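L-2,4-diaminobutyric acid acetyltransferase (Geobacillus sp., PDB 6SLL) catalyses transfer of the acetyl group of acetyl coenzyme A to L-2,4-diaminobutyric acid, a step in the biosynthesis of the chemical chaperone ectoine. Local coordinates at residues P24-I36 / L44-Y56. Residues are numbered along the deposited sequence; the frame is centred on the assembly and turned at random. Where two conformers were deposited one is given.
Sequences PEARDGTRVWELI and LNSPYCYMLLGDY. With DAB (2,4-diaminobutyric acid), chain D.
The helix pair that follows the first strand of a GNAT acetyltransferase packs here through Gly29 against Met51 and through Trp33 against Pro47, with segment axes of 29-36 and 47-56 approaching to 7.9 Å at 121°. No side chain separates the helices at Gly29, where a beta carbon would run into Met51 CG; likewise one on Gly54 would collide with Glu25 O in the loop leading into helix 29-36. Tyr50 is a knob among Gly29, Val32, Trp33 and Ile36; its CD1 lies 3.6 Å from Val32 CG1, while Ile36 reaches CZ and OH with CG1 and CG2. Gln90 and the side-chain amide of Asn45 hold the buried Tyr50 hydroxyl, Asn45 ND2 donating to Tyr50 OH at 3.1 Å. With CG anti to the backbone N (chi1 177°), the Trp33 indole extends along Pro47, whose CG stands 3.5 Å above the centroid of the Trp33 five-membered ring, a CH-pi contact 4° off the normal. Leu44 CD1 touches Trp33 NE1 at 3.6 Å. A water donates to both Glu25 O and Tyr50 O, bridging the backbones. Tyr48 turns from this interface to the substrate, its ring face lying against diaminobutyrate with Tyr48 CZ 3.4 Å from DAB CB, and its hydroxyl bonds Thr125 of the second subunit. An alanine in place of Tyr48 would take away that flat wall and is likely to let the substrate's carbon chain shift and to cost the Thr125 hydroxyl this hydrogen bond. Glu168 and Asp43 of the second subunit also bind this substrate, so helix 47-56, backed by helix 29-36, lends Tyr48 to a pocket between subunits, built on the GNAT fold.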
# COMPACT_ATOMS: atom_id res chain seq x y z
N PRO B 24 -9.88 4.83 -9.93
CA PRO B 24 -10.72 4.56 -8.75
C PRO B 24 -10.85 5.74 -7.85
O PRO B 24 -10.08 6.72 -7.99
CB PRO B 24 -9.96 3.43 -8.05
CG PRO B 24 -8.52 3.70 -8.37
CD PRO B 24 -8.56 4.21 -9.83
N GLU B 25 -11.74 5.64 -6.89
CA GLU B 25 -11.92 6.59 -5.82
C GLU B 25 -11.95 5.78 -4.50
O GLU B 25 -12.18 4.57 -4.54
CB GLU B 25 -13.17 7.42 -6.02
CG GLU B 25 -13.25 8.04 -7.41
CD GLU B 25 -12.28 9.17 -7.52
OE1 GLU B 25 -11.79 9.72 -6.45
OE2 GLU B 25 -11.95 9.55 -8.64
N ALA B 26 -11.85 6.51 -3.39
CA ALA B 26 -11.91 5.81 -2.09
C ALA B 26 -13.17 4.96 -1.94
O ALA B 26 -13.13 3.85 -1.40
CB ALA B 26 -11.76 6.79 -0.96
N ARG B 27 -14.30 5.52 -2.43
CA ARG B 27 -15.58 4.80 -2.32
C ARG B 27 -15.62 3.45 -3.06
O ARG B 27 -16.56 2.71 -2.80
CB ARG B 27 -16.72 5.69 -2.68
CG ARG B 27 -16.74 6.10 -4.21
CD ARG B 27 -17.88 7.07 -4.56
NE ARG B 27 -18.00 7.21 -6.03
CZ ARG B 27 -18.96 7.99 -6.52
NH1 ARG B 27 -19.73 8.62 -5.66
NH2 ARG B 27 -19.13 8.21 -7.81
N ASP B 28 -14.71 3.26 -4.02
CA ASP B 28 -14.63 1.99 -4.71
C ASP B 28 -14.01 0.83 -3.85
O ASP B 28 -13.93 -0.28 -4.32
CB ASP B 28 -13.88 2.13 -5.97
CG ASP B 28 -14.55 3.01 -6.97
OD1 ASP B 28 -15.77 2.89 -7.22
OD2 ASP B 28 -13.83 3.86 -7.55
N GLY B 29 -13.49 1.21 -2.66
CA GLY B 29 -12.66 0.25 -1.95
C GLY B 29 -13.35 -1.08 -1.67
O GLY B 29 -12.73 -2.14 -1.90
N THR B 30 -14.62 -1.05 -1.18
CA THR B 30 -15.29 -2.30 -0.95
C THR B 30 -15.47 -3.15 -2.16
O THR B 30 -15.27 -4.36 -2.15
CB THR B 30 -16.60 -2.04 -0.17
OG1 THR B 30 -16.26 -1.83 1.20
CG2 THR B 30 -17.57 -3.17 -0.31
N ARG B 31 -15.94 -2.53 -3.27
CA ARG B 31 -16.20 -3.32 -4.47
C ARG B 31 -14.92 -3.86 -5.08
O ARG B 31 -14.87 -4.95 -5.65
CB ARG B 31 -17.00 -2.54 -5.49
CG ARG B 31 -18.46 -2.36 -5.07
CD ARG B 31 -19.46 -1.84 -6.16
NE ARG B 31 -19.09 -0.67 -6.75
CZ ARG B 31 -19.38 -0.35 -7.98
NH1 ARG B 31 -19.89 -1.12 -9.00
NH2 ARG B 31 -19.01 0.87 -8.32
N VAL B 32 -13.84 -3.05 -4.97
CA VAL B 32 -12.52 -3.58 -5.41
C VAL B 32 -12.07 -4.74 -4.55
O VAL B 32 -11.61 -5.76 -5.04
CB VAL B 32 -11.47 -2.41 -5.43
CG1 VAL B 32 -10.09 -3.01 -5.63
CG2 VAL B 32 -11.82 -1.44 -6.51
N TRP B 33 -12.23 -4.61 -3.21
CA TRP B 33 -11.91 -5.67 -2.29
C TRP B 33 -12.67 -6.96 -2.69
O TRP B 33 -12.09 -8.04 -2.69
CB TRP B 33 -12.22 -5.18 -0.88
CG TRP B 33 -11.99 -6.22 0.20
CD1 TRP B 33 -10.82 -6.53 0.81
CD2 TRP B 33 -13.00 -7.10 0.77
NE1 TRP B 33 -11.02 -7.52 1.74
CE2 TRP B 33 -12.34 -7.87 1.74
CE3 TRP B 33 -14.36 -7.21 0.57
CZ2 TRP B 33 -13.01 -8.77 2.51
CZ3 TRP B 33 -15.06 -8.09 1.37
CH2 TRP B 33 -14.39 -8.88 2.30
N GLU B 34 -13.97 -6.78 -2.94
CA GLU B 34 -14.76 -7.96 -3.35
C GLU B 34 -14.26 -8.60 -4.60
O GLU B 34 -14.18 -9.86 -4.73
CB GLU B 34 -16.23 -7.56 -3.49
CG GLU B 34 -16.89 -7.24 -2.13
CD GLU B 34 -18.27 -6.72 -2.21
OE1 GLU B 34 -18.62 -6.17 -3.27
OE2 GLU B 34 -18.99 -6.82 -1.20
N LEU B 35 -13.85 -7.77 -5.61
CA LEU B 35 -13.25 -8.30 -6.84
C LEU B 35 -11.99 -9.10 -6.57
O LEU B 35 -11.82 -10.22 -7.04
CB LEU B 35 -12.96 -7.16 -7.84
CG LEU B 35 -12.25 -7.52 -9.09
CD1 LEU B 35 -13.21 -8.13 -10.09
CD2 LEU B 35 -11.64 -6.33 -9.79
N ILE B 36 -11.09 -8.53 -5.74
CA ILE B 36 -9.85 -9.23 -5.40
C ILE B 36 -10.17 -10.52 -4.66
O ILE B 36 -9.61 -11.58 -4.98
CB ILE B 36 -8.92 -8.34 -4.60
CG1 ILE B 36 -8.60 -7.02 -5.29
CG2 ILE B 36 -7.66 -9.07 -4.18
CD1 ILE B 36 -7.97 -7.18 -6.60
N LEU B 44 -5.35 -11.23 -0.61
CA LEU B 44 -6.37 -10.25 -0.25
C LEU B 44 -5.88 -9.32 0.83
O LEU B 44 -5.52 -9.77 1.94
CB LEU B 44 -7.61 -11.03 0.22
CG LEU B 44 -8.83 -10.09 0.48
CD1 LEU B 44 -9.26 -9.35 -0.77
CD2 LEU B 44 -9.97 -11.00 0.98
N ASN B 45 -5.88 -8.02 0.57
CA ASN B 45 -5.64 -7.01 1.59
C ASN B 45 -6.92 -6.57 2.20
O ASN B 45 -8.01 -7.02 1.86
CB ASN B 45 -4.85 -5.82 0.97
CG ASN B 45 -3.56 -6.34 0.41
OD1 ASN B 45 -2.66 -6.75 1.20
ND2 ASN B 45 -3.38 -6.40 -0.88
N SER B 46 -6.81 -5.70 3.24
CA SER B 46 -8.01 -5.22 3.92
C SER B 46 -8.81 -4.31 3.03
O SER B 46 -8.28 -3.67 2.11
CB SER B 46 -7.65 -4.47 5.20
OG SER B 46 -6.99 -3.26 4.92
N PRO B 47 -10.15 -4.16 3.28
CA PRO B 47 -10.93 -3.16 2.56
C PRO B 47 -10.28 -1.78 2.66
O PRO B 47 -10.25 -1.04 1.67
CB PRO B 47 -12.30 -3.29 3.18
CG PRO B 47 -12.35 -4.73 3.66
CD PRO B 47 -10.99 -5.05 4.11
N TYR B 48 -9.83 -1.44 3.84
CA TYR B 48 -9.18 -0.13 4.07
C TYR B 48 -8.04 0.08 3.08
O TYR B 48 -7.87 1.20 2.60
CB TYR B 48 -8.69 -0.08 5.53
CG TYR B 48 -8.17 1.25 5.97
CD1 TYR B 48 -6.84 1.60 5.73
CD2 TYR B 48 -8.93 2.13 6.68
CE1 TYR B 48 -6.34 2.78 6.16
CE2 TYR B 48 -8.46 3.34 7.11
CZ TYR B 48 -7.16 3.69 6.89
OH TYR B 48 -6.59 4.85 7.34
N CYS B 49 -7.22 -0.94 2.83
CA CYS B 49 -6.15 -0.83 1.85
C CYS B 49 -6.65 -0.34 0.53
O CYS B 49 -6.04 0.52 -0.12
CB CYS B 49 -5.44 -2.17 1.74
SG CYS B 49 -4.03 -2.19 0.61
N TYR B 50 -7.74 -0.93 0.04
CA TYR B 50 -8.26 -0.52 -1.26
C TYR B 50 -8.89 0.84 -1.22
O TYR B 50 -8.83 1.56 -2.26
CB TYR B 50 -9.20 -1.63 -1.81
CG TYR B 50 -8.46 -2.93 -1.99
CD1 TYR B 50 -7.55 -3.08 -3.03
CD2 TYR B 50 -8.61 -3.97 -1.11
CE1 TYR B 50 -6.79 -4.23 -3.15
CE2 TYR B 50 -7.83 -5.13 -1.23
CZ TYR B 50 -6.94 -5.25 -2.26
OH TYR B 50 -6.15 -6.37 -2.30
N MET B 51 -9.40 1.29 -0.12
CA MET B 51 -9.81 2.70 0.02
C MET B 51 -8.63 3.60 -0.08
O MET B 51 -8.68 4.64 -0.77
CB MET B 51 -10.51 2.89 1.40
CG MET B 51 -11.75 2.18 1.53
SD MET B 51 -12.46 2.31 3.20
CE MET B 51 -13.69 1.04 3.07
N LEU B 52 -7.49 3.25 0.56
CA LEU B 52 -6.27 4.05 0.44
C LEU B 52 -5.80 4.15 -0.95
O LEU B 52 -5.34 5.23 -1.40
CB LEU B 52 -5.11 3.54 1.24
CG LEU B 52 -5.15 3.56 2.67
CD1 LEU B 52 -3.79 3.10 3.24
CD2 LEU B 52 -5.46 4.98 3.21
N LEU B 53 -5.80 3.04 -1.68
CA LEU B 53 -5.37 3.11 -3.06
C LEU B 53 -6.25 4.01 -3.86
O LEU B 53 -5.76 4.81 -4.66
CB LEU B 53 -5.34 1.67 -3.62
CG LEU B 53 -4.21 0.79 -3.10
CD1 LEU B 53 -4.47 -0.67 -3.39
CD2 LEU B 53 -2.86 1.18 -3.72
N GLY B 54 -7.56 3.95 -3.68
CA GLY B 54 -8.50 4.81 -4.34
C GLY B 54 -8.38 6.26 -3.95
O GLY B 54 -8.84 7.11 -4.69
N ASP B 55 -7.84 6.54 -2.76
CA ASP B 55 -7.69 7.89 -2.30
C ASP B 55 -6.33 8.44 -2.68
O ASP B 55 -6.21 9.31 -3.53
CB ASP B 55 -7.90 7.90 -0.81
CG ASP B 55 -7.91 9.25 -0.18
OD1 ASP B 55 -7.41 10.21 -0.82
OD2 ASP B 55 -8.53 9.28 0.95
N TYR B 56 -5.27 7.91 -2.12
CA TYR B 56 -3.90 8.48 -2.25
C TYR B 56 -3.19 8.07 -3.52
O TYR B 56 -2.30 8.81 -3.96
CB TYR B 56 -3.10 8.12 -1.01
CG TYR B 56 -3.59 8.74 0.25
CD1 TYR B 56 -3.20 10.00 0.61
CD2 TYR B 56 -4.45 8.09 1.08
CE1 TYR B 56 -3.71 10.63 1.71
CE2 TYR B 56 -5.00 8.70 2.20
CZ TYR B 56 -4.61 9.99 2.51
OH TYR B 56 -5.14 10.61 3.63
N DAB D . -7.88 0.59 10.84
CA DAB D . -6.94 1.03 9.78
C DAB D . -5.88 -0.05 9.55
O DAB D . -5.69 -0.87 10.46
CB DAB D . -6.37 2.42 9.99
CG DAB D . -5.41 2.46 11.09
ND DAB D . -4.95 3.90 11.25
OXT DAB D . -5.23 0.06 8.52
O HOH W 1 -10.63 2.03 -4.48